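Local coordinates for possible atls1-like light-inducible protein (Prochlorococcus marinus, PDB 2XCZ), which is of unknown function but belongs to the macrophage migration inhibitory factor (MIF) family of small, homotrimeric alpha/beta proteins, at residues L20-S25 / C81-Q86; A28-K33 / T73-E78; S51-P56 / A92-I97. All coordinates share one frame; numbering follows the deposited sequence.

Contact 1: L20-S25 / C81-Q86; sequences LQELSS and CGHIEQ
The imidazole ring of H83 reaches across to helix 16-31 and meets two successive residues there with different parts of its surface. Over one face lies the backbone of L23, its CA 4.1 Å above the ring plane and displaced toward the rim. The carboxylate carbon of E22 lies at the edge, in the ring plane, with CD 3.3 Å from H83 CE1. The carboxylate is turned 90° to the imidazole and abuts its CE1 edge, and no hydrogen bond joins the two side chains. H83 CG stands anti to the backbone N (chi1 -166°), which carries the ring out between the helices; there NE2 also comes within 3.8 Å of L23 CB. The polar ends have other partners: H83 NE2 hydrogen-bonds to L19 O, one turn before L23, and E22 OE1 forms a salt bridge with K26, one turn further along its own helix. The ring rotation is thus fixed by helix 16-31 itself, while L23 packs on I4 and I6 of strand 3-8. Two helices running in opposite senses and joined by such interhelical packing over one face of a beta sheet are characteristic of the MIF fold.

Contact 2: A28-K33 / T73-E78; sequences AELLGK and TQEVSE
L30 buries more of its surface here than any other residue, and its two methyl groups divide the work. CD2 settles against the backbone of helix 72-88, 3.6 Å from the carbonyl O of E75 and 3.7 Å from CA of V76, and it also meets V76 CG2 at 3.7 Å. CD1 turns instead to the acidic side chain, lying 3.6 Å from E75 OE1. With CG anti to the backbone N (chi1 178°), the L30 side chain points at the facing helix and CD2 lies against the backbone where E75 joins V76.

V76, second in buried area, answers with one branch, CG2. This methyl touches both L30 CD2 and L31 CD2, the latter at 3.8 Å, and the side chains of L31 and V76 cross at about a right angle. Beyond this contact L31 rests on P2, and V76 on F99 of strand 95-101, which carries the apolar packing down to the sheet.

E75 completes the trio at the more exposed border. Its CB lies 4.2 Å from each of L30 CD1 and CD2, while the extended chain carries the carboxylate beyond, where OE2 is engaged by the hydroxyl of S71, one turn earlier. The contact is therefore apolar toward the sheet, with the acidic E75 at its more exposed side and no hydrogen bond between the segments.

Just past the leucines helix 16-31 stops in a Schellman motif: G32 takes a positive phi of 67°, and K33 N returns to A28 O at 3.0 Å. The arrangement is that of an antiparallel pair of helices on a beta sheet, as in the MIF fold, joined where one ends and the other begins.

Contact 3: S51-P56 / A92-I97; sequences SGNTEP and ADRIYI
Hydrogen bonds from R94 to main-chain carbonyls dominate this contact, and the arginine gathers the loop around its guanidinium. NH1 donates to E55 O at 2.8 Å, the straightest of the set (155°), and to N53 O at 3.1 Å. NE donates to P56 O at 2.8 Å, with a weak second bond to E55 O. These three carbonyl oxygens lie close to the guanidinium plane, yet the donors stand well above the carbonyl planes, so the N-H groups do not use the in-plane lone pairs of these carbonyls. A bend at chi3 (67°) turns NE and NH1 toward this row of oxygens, and NH2 is held by F50 O, just ahead of the loop.

Packing over the flat group adds to this grip. E55 CB sits 3.4 Å above the guanidinium plane, toward its rim. N53 OD1 lies over the same face as E55 CB, its amide plane 21° from that of the guanidinium; OD1 is 2.9 Å from R94 NH1, but at too poor an angle for a hydrogen bond, so their attraction is probably electrostatic.

Within the loop, the same OD1 closes an Asx turn, accepting from E55 N at 2.9 Å, in the carbonyl plane and on a lone pair. The Asx turn orders the part of the loop that supplies the N53 and E55 carbonyls.

The loop joins strand 48-50 to strand 58-64, and R94 ties it down immediately before strand 95-101, the neighbour of 58-64 in the sheet. On the far side of this junction, I95 packs against C81 of helix 72-88, while Y96 and I97 extend the sheet into a strand of a neighbouring subunit.

Contacts 1 and 2 are two stations along the same antiparallel helix pair, 16-31 with 72-88, their centres about 11 Å apart. Contact 3 lies at strand 95-101, outermost within the chain in the sheet on which the helices pack, its centre about 17 Å from that of contact 1 and 22 Å from that of contact 2. Helix 72-88 links all three: E85 OE1 is 2.9 Å from A92 N, a probable hydrogen bond, and I84 CG2 packs at 3.7 Å on I95 CD1, while S77 CA meets I97 CD1 at 3.7 Å. Contacts 2 and 3 both border the same neighbouring subunit, where S77 OG hydrogen-bonds to S112 O of that chain, so helix layer and sheet edge share in trimer assembly.

Contact 1: L20-S25 / C81-Q86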
loop_
_atom_site.group_PDB
_atom_site.type_symbol
_atom_site.label_atom_id
_atom_site.label_comp_id
_atom_site.label_asym_id
_atom_site.label_seq_id
_atom_site.Cartn_x
_atom_site.Cartn_y
_atom_site.Cartn_z
ATOM N N LEU A 20 13.479 0.921 12.757
ATOM C CA LEU A 20 12.571 -0.181 12.418
ATOM C C LEU A 20 12.725 -1.362 13.372
ATOM O O LEU A 20 11.735 -1.981 13.772
ATOM C CB LEU A 20 12.794 -0.635 10.973
ATOM C CG LEU A 20 12.322 0.347 9.886
ATOM C CD1 LEU A 20 12.713 -0.163 8.500
ATOM C CD2 LEU A 20 10.810 0.626 9.948
ATOM N N GLN A 21 13.964 -1.671 13.757
ATOM C CA GLN A 21 14.193 -2.759 14.701
ATOM C C GLN A 21 13.548 -2.479 16.058
ATOM O O GLN A 21 12.950 -3.360 16.674
ATOM C CB GLN A 21 15.698 -3.007 14.862
ATOM C CG GLN A 21 16.337 -3.694 13.667
ATOM C CD GLN A 21 17.856 -3.629 13.710
ATOM O OE1 GLN A 21 18.448 -2.547 13.775
ATOM N NE2 GLN A 21 18.495 -4.786 13.649
ATOM N N GLU A 22 13.662 -1.241 16.518
ATOM C CA GLU A 22 13.032 -0.850 17.766
ATOM C C GLU A 22 11.509 -0.920 17.649
ATOM O O GLU A 22 10.844 -1.467 18.521
ATOM C CB GLU A 22 13.486 0.539 18.178
ATOM C CG GLU A 22 13.000 0.950 19.559
ATOM C CD GLU A 22 13.279 2.406 19.868
ATOM O OE1 GLU A 22 12.532 2.992 20.680
ATOM O OE2 GLU A 22 14.229 2.974 19.296
ATOM N N LEU A 23 10.965 -0.368 16.567
ATOM C CA LEU A 23 9.536 -0.494 16.286
ATOM C C LEU A 23 9.048 -1.961 16.226
ATOM O O LEU A 23 7.954 -2.287 16.714
ATOM C CB LEU A 23 9.199 0.262 14.996
ATOM C CG LEU A 23 7.734 0.267 14.561
ATOM C CD1 LEU A 23 6.829 0.805 15.660
ATOM C CD2 LEU A 23 7.571 1.054 13.267
ATOM N N SER A 24 9.864 -2.825 15.622
ATOM C CA SER A 24 9.562 -4.241 15.461
ATOM C C SER A 24 9.383 -4.960 16.806
ATOM O O SER A 24 8.392 -5.667 17.013
ATOM C CB SER A 24 10.664 -4.914 14.634
ATOM O OG SER A 24 10.441 -6.304 14.516
ATOM N N SER A 25 10.342 -4.788 17.715
ATOM C CA SER A 25 10.251 -5.418 19.043
ATOM C C SER A 25 9.085 -4.873 19.883
ATOM O O SER A 25 8.372 -5.646 20.522
ATOM C CB SER A 25 11.569 -5.301 19.801
ATOM O OG SER A 25 12.092 -4.001 19.658
ATOM N N CYS A 81 2.563 6.427 16.578
ATOM C CA CYS A 81 2.654 7.887 16.441
ATOM C C CYS A 81 3.776 8.425 17.319
ATOM O O CYS A 81 4.540 9.294 16.892
ATOM C CB CYS A 81 1.335 8.571 16.781
ATOM S SG CYS A 81 0.046 8.253 15.568
ATOM N N GLY A 82 3.892 7.876 18.528
ATOM C CA GLY A 82 4.960 8.288 19.445
ATOM C C GLY A 82 6.352 7.982 18.916
ATOM O O GLY A 82 7.256 8.841 18.961
ATOM N N HIS A 83 6.519 6.768 18.393
ATOM C CA HIS A 83 7.795 6.320 17.835
ATOM C C HIS A 83 8.189 7.189 16.634
ATOM O O HIS A 83 9.341 7.620 16.506
ATOM C CB HIS A 83 7.706 4.841 17.435
ATOM C CG HIS A 83 9.037 4.213 17.164
ATOM N ND1 HIS A 83 9.890 3.824 18.174
ATOM C CD2 HIS A 83 9.666 3.919 15.999
ATOM C CE1 HIS A 83 10.991 3.319 17.642
ATOM N NE2 HIS A 83 10.876 3.357 16.324
ATOM N N ILE A 84 7.217 7.473 15.766
ATOM C CA ILE A 84 7.479 8.269 14.576
ATOM C C ILE A 84 7.767 9.748 14.902
ATOM O O ILE A 84 8.647 10.358 14.302
ATOM C CB ILE A 84 6.366 8.095 13.510
ATOM C CG1 ILE A 84 6.417 6.661 12.958
ATOM C CG2 ILE A 84 6.530 9.132 12.402
ATOM C CD1 ILE A 84 5.193 6.237 12.173
ATOM N N GLU A 85 7.023 10.303 15.855
ATOM C CA GLU A 85 7.241 11.655 16.364
ATOM C C GLU A 85 8.671 11.823 16.850
ATOM O O GLU A 85 9.360 12.765 16.470
ATOM C CB GLU A 85 6.325 11.923 17.551
ATOM C CG GLU A 85 5.056 12.649 17.239
ATOM C CD GLU A 85 4.572 13.485 18.415
ATOM O OE1 GLU A 85 3.895 14.502 18.185
ATOM O OE2 GLU A 85 4.872 13.119 19.577
ATOM N N GLN A 86 9.089 10.889 17.698
ATOM C CA GLN A 86 10.417 10.898 18.325
ATOM C C GLN A 86 11.555 10.734 17.302
ATOM O O GLN A 86 12.545 11.474 17.336
ATOM C CB GLN A 86 10.461 9.798 19.396
ATOM C CG GLN A 86 11.805 9.529 20.053
ATOM C CD GLN A 86 11.949 10.246 21.376
ATOM O OE1 GLN A 86 11.812 9.641 22.444
ATOM N NE2 GLN A 86 12.215 11.547 21.318
#

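Contact 2: A28-K33 / T73-E78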
loop_
_atom_site.group_PDB
_atom_site.type_symbol
_atom_site.label_atom_id
_atom_site.label_comp_id
_atom_site.label_asym_id
_atom_site.label_seq_id
_atom_site.Cartn_x
_atom_site.Cartn_y
_atom_site.Cartn_z
ATOM N N ALA A 28 5.842 -6.279 18.445
ATOM C CA ALA A 28 5.682 -7.694 18.818
ATOM C C ALA A 28 5.112 -7.821 20.240
ATOM O O ALA A 28 4.163 -8.573 20.480
ATOM C CB ALA A 28 7.000 -8.434 18.706
ATOM N N GLU A 29 5.696 -7.070 21.167
ATOM C CA GLU A 29 5.305 -7.156 22.559
ATOM C C GLU A 29 3.871 -6.689 22.745
ATOM O O GLU A 29 3.082 -7.360 23.416
ATOM C CB GLU A 29 6.248 -6.350 23.446
ATOM C CG GLU A 29 6.121 -6.742 24.914
ATOM C CD GLU A 29 6.080 -5.558 25.858
ATOM O OE1 GLU A 29 6.222 -4.396 25.394
ATOM O OE2 GLU A 29 5.898 -5.798 27.074
ATOM N N LEU A 30 3.520 -5.556 22.138
ATOM C CA LEU A 30 2.170 -5.019 22.275
ATOM C C LEU A 30 1.101 -5.953 21.709
ATOM O O LEU A 30 0.040 -6.146 22.327
ATOM C CB LEU A 30 2.059 -3.619 21.648
ATOM C CG LEU A 30 0.683 -2.932 21.679
ATOM C CD1 LEU A 30 0.112 -2.863 23.109
ATOM C CD2 LEU A 30 0.748 -1.536 21.057
ATOM N N LEU A 31 1.372 -6.529 20.537
ATOM C CA LEU A 31 0.415 -7.430 19.888
ATOM C C LEU A 31 0.435 -8.862 20.426
ATOM O O LEU A 31 -0.414 -9.682 20.062
ATOM C CB LEU A 31 0.622 -7.431 18.374
ATOM C CG LEU A 31 0.370 -6.096 17.671
ATOM C CD1 LEU A 31 0.561 -6.302 16.173
ATOM C CD2 LEU A 31 -1.026 -5.564 17.971
ATOM N N GLY A 32 1.412 -9.175 21.270
ATOM C CA GLY A 32 1.547 -10.539 21.782
ATOM C C GLY A 32 1.935 -11.538 20.692
ATOM O O GLY A 32 1.530 -12.704 20.730
ATOM N N LYS A 33 2.713 -11.074 19.717
ATOM C CA LYS A 33 3.208 -11.917 18.632
ATOM C C LYS A 33 4.710 -12.139 18.765
ATOM O O LYS A 33 5.435 -11.231 19.182
ATOM C CB LYS A 33 2.912 -11.258 17.280
ATOM C CG LYS A 33 1.445 -11.069 16.992
ATOM C CD LYS A 33 0.921 -12.119 16.037
ATOM C CE LYS A 33 -0.531 -11.858 15.697
ATOM N NZ LYS A 33 -1.000 -12.719 14.563
ATOM N N THR A 73 -6.173 -1.053 18.712
ATOM C CA THR A 73 -5.855 -0.094 17.640
ATOM C C THR A 73 -5.500 1.269 18.225
ATOM O O THR A 73 -4.594 1.927 17.720
ATOM C CB THR A 73 -6.943 0.031 16.530
ATOM O OG1 THR A 73 -8.172 0.483 17.109
ATOM C CG2 THR A 73 -7.157 -1.300 15.809
ATOM N N GLN A 74 -6.163 1.677 19.316
ATOM C CA GLN A 74 -5.736 2.895 20.034
ATOM C C GLN A 74 -4.308 2.782 20.594
ATOM O O GLN A 74 -3.492 3.701 20.442
ATOM C CB GLN A 74 -6.732 3.299 21.142
ATOM C CG GLN A 74 -7.919 4.118 20.630
ATOM C CD GLN A 74 -8.866 4.629 21.733
ATOM O OE1 GLN A 74 -8.597 4.499 22.933
ATOM N NE2 GLN A 74 -9.990 5.215 21.311
ATOM N N GLU A 75 -4.009 1.657 21.240
ATOM C CA GLU A 75 -2.703 1.437 21.828
ATOM C C GLU A 75 -1.603 1.362 20.780
ATOM O O GLU A 75 -0.503 1.869 21.001
ATOM C CB GLU A 75 -2.706 0.155 22.677
ATOM C CG GLU A 75 -3.601 0.259 23.907
ATOM C CD GLU A 75 -3.884 -1.082 24.559
ATOM O OE1 GLU A 75 -3.253 -2.090 24.177
ATOM O OE2 GLU A 75 -4.746 -1.131 25.463
ATOM N N VAL A 76 -1.893 0.719 19.649
ATOM C CA VAL A 76 -0.917 0.649 18.557
ATOM C C VAL A 76 -0.685 2.055 17.991
ATOM O O VAL A 76 0.453 2.467 17.749
ATOM C CB VAL A 76 -1.333 -0.347 17.437
ATOM C CG1 VAL A 76 -0.383 -0.250 16.245
ATOM C CG2 VAL A 76 -1.362 -1.796 17.971
ATOM N N SER A 77 -1.758 2.817 17.835
ATOM C CA SER A 77 -1.616 4.174 17.324
ATOM C C SER A 77 -0.761 5.026 18.272
ATOM O O SER A 77 0.098 5.780 17.831
ATOM C CB SER A 77 -2.985 4.811 17.095
ATOM O OG SER A 77 -2.830 6.129 16.619
ATOM N N GLU A 78 -0.980 4.880 19.574
ATOM C CA GLU A 78 -0.172 5.626 20.532
ATOM C C GLU A 78 1.312 5.261 20.385
ATOM O O GLU A 78 2.169 6.149 20.297
ATOM C CB GLU A 78 -0.682 5.411 21.961
ATOM C CG GLU A 78 0.052 6.225 23.029
ATOM C CD GLU A 78 -0.355 5.839 24.445
ATOM O OE1 GLU A 78 -0.938 4.743 24.642
ATOM O OE2 GLU A 78 -0.081 6.635 25.371
#

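Contact 3: S51-P56 / A92-I97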
loop_
_atom_site.group_PDB
_atom_site.type_symbol
_atom_site.label_atom_id
_atom_site.label_comp_id
_atom_site.label_asym_id
_atom_site.label_seq_id
_atom_site.Cartn_x
_atom_site.Cartn_y
_atom_site.Cartn_z
ATOM N N SER A 51 -3.792 18.099 5.069
ATOM C CA SER A 51 -4.491 19.357 5.362
ATOM C C SER A 51 -4.162 20.415 4.300
ATOM O O SER A 51 -4.176 21.625 4.572
ATOM C CB SER A 51 -4.113 19.880 6.762
ATOM O OG SER A 51 -4.167 18.872 7.754
ATOM N N GLY A 52 -3.829 19.964 3.101
ATOM C CA GLY A 52 -3.504 20.875 1.996
ATOM C C GLY A 52 -2.075 21.384 1.933
ATOM O O GLY A 52 -1.726 22.104 1.008
ATOM N N ASN A 53 -1.233 21.002 2.895
ATOM C CA ASN A 53 0.160 21.475 2.907
ATOM C C ASN A 53 1.224 20.364 2.968
ATOM O O ASN A 53 0.911 19.214 3.268
ATOM C CB ASN A 53 0.367 22.528 4.012
ATOM C CG ASN A 53 0.439 21.919 5.400
ATOM O OD1 ASN A 53 1.312 21.101 5.688
ATOM N ND2 ASN A 53 -0.478 22.326 6.276
ATOM N N THR A 54 2.473 20.731 2.698
ATOM C CA THR A 54 3.578 19.772 2.559
ATOM C C THR A 54 4.474 19.693 3.793
ATOM O O THR A 54 5.602 19.204 3.722
ATOM C CB THR A 54 4.441 20.085 1.318
ATOM O OG1 THR A 54 4.774 21.484 1.307
ATOM C CG2 THR A 54 3.671 19.755 0.042
ATOM N N GLU A 55 3.973 20.160 4.925
ATOM C CA GLU A 55 4.687 19.956 6.179
ATOM C C GLU A 55 4.859 18.456 6.469
ATOM O O GLU A 55 4.074 17.626 5.958
ATOM C CB GLU A 55 3.975 20.675 7.329
ATOM C CG GLU A 55 4.228 22.194 7.313
ATOM C CD GLU A 55 5.698 22.540 7.538
ATOM O OE1 GLU A 55 6.158 22.500 8.707
ATOM O OE2 GLU A 55 6.401 22.842 6.551
ATOM N N PRO A 56 5.892 18.094 7.256
ATOM C CA PRO A 56 6.183 16.698 7.590
ATOM C C PRO A 56 4.905 15.922 7.895
ATOM O O PRO A 56 4.098 16.358 8.715
ATOM C CB PRO A 56 7.082 16.812 8.823
ATOM C CG PRO A 56 7.839 18.087 8.564
ATOM C CD PRO A 56 6.883 19.014 7.859
ATOM N N ALA A 92 2.471 13.973 15.746
ATOM C CA ALA A 92 1.454 12.916 15.774
ATOM C C ALA A 92 0.162 13.338 15.062
ATOM O O ALA A 92 -0.542 12.493 14.495
ATOM C CB ALA A 92 1.174 12.465 17.202
ATOM N N ASP A 93 -0.145 14.642 15.076
ATOM C CA ASP A 93 -1.364 15.119 14.403
ATOM C C ASP A 93 -1.224 15.220 12.884
ATOM O O ASP A 93 -2.153 15.677 12.194
ATOM C CB ASP A 93 -1.894 16.433 14.997
ATOM C CG ASP A 93 -0.957 17.621 14.772
ATOM O OD1 ASP A 93 0.072 17.505 14.070
ATOM O OD2 ASP A 93 -1.282 18.697 15.316
ATOM N N ARG A 94 -0.070 14.797 12.364
ATOM C CA ARG A 94 0.092 14.661 10.916
ATOM C C ARG A 94 0.377 13.209 10.504
ATOM O O ARG A 94 0.930 12.944 9.427
ATOM C CB ARG A 94 1.150 15.639 10.401
ATOM C CG ARG A 94 0.618 17.091 10.446
ATOM C CD ARG A 94 1.595 18.099 9.860
ATOM N NE ARG A 94 1.810 17.968 8.416
ATOM C CZ ARG A 94 0.971 18.388 7.468
ATOM N NH1 ARG A 94 1.306 18.224 6.192
ATOM N NH2 ARG A 94 -0.192 18.962 7.778
ATOM N N ILE A 95 -0.017 12.278 11.375
ATOM C CA ILE A 95 0.163 10.840 11.107
ATOM C C ILE A 95 -1.184 10.137 10.977
ATOM O O ILE A 95 -2.052 10.289 11.841
ATOM C CB ILE A 95 1.004 10.155 12.220
ATOM C CG1 ILE A 95 2.377 10.847 12.347
ATOM C CG2 ILE A 95 1.118 8.642 11.943
ATOM C CD1 ILE A 95 3.220 10.346 13.492
ATOM N N TYR A 96 -1.359 9.399 9.877
ATOM C CA TYR A 96 -2.518 8.521 9.700
ATOM C C TYR A 96 -2.056 7.074 9.704
ATOM O O TYR A 96 -0.983 6.755 9.183
ATOM C CB TYR A 96 -3.190 8.789 8.356
ATOM C CG TYR A 96 -4.278 9.837 8.345
ATOM C CD1 TYR A 96 -4.751 10.407 9.521
ATOM C CD2 TYR A 96 -4.891 10.197 7.148
ATOM C CE1 TYR A 96 -5.789 11.347 9.504
ATOM C CE2 TYR A 96 -5.912 11.141 7.120
ATOM C CZ TYR A 96 -6.361 11.700 8.297
ATOM O OH TYR A 96 -7.394 12.621 8.290
ATOM N N ILE A 97 -2.883 6.206 10.283
ATOM C CA ILE A 97 -2.631 4.774 10.281
ATOM C C ILE A 97 -3.848 4.035 9.769
ATOM O O ILE A 97 -4.954 4.168 10.341
ATOM C CB ILE A 97 -2.246 4.230 11.688
ATOM C CG1 ILE A 97 -1.068 5.020 12.290
ATOM C CG2 ILE A 97 -1.902 2.748 11.600
ATOM C CD1 ILE A 97 -0.868 4.738 13.778
#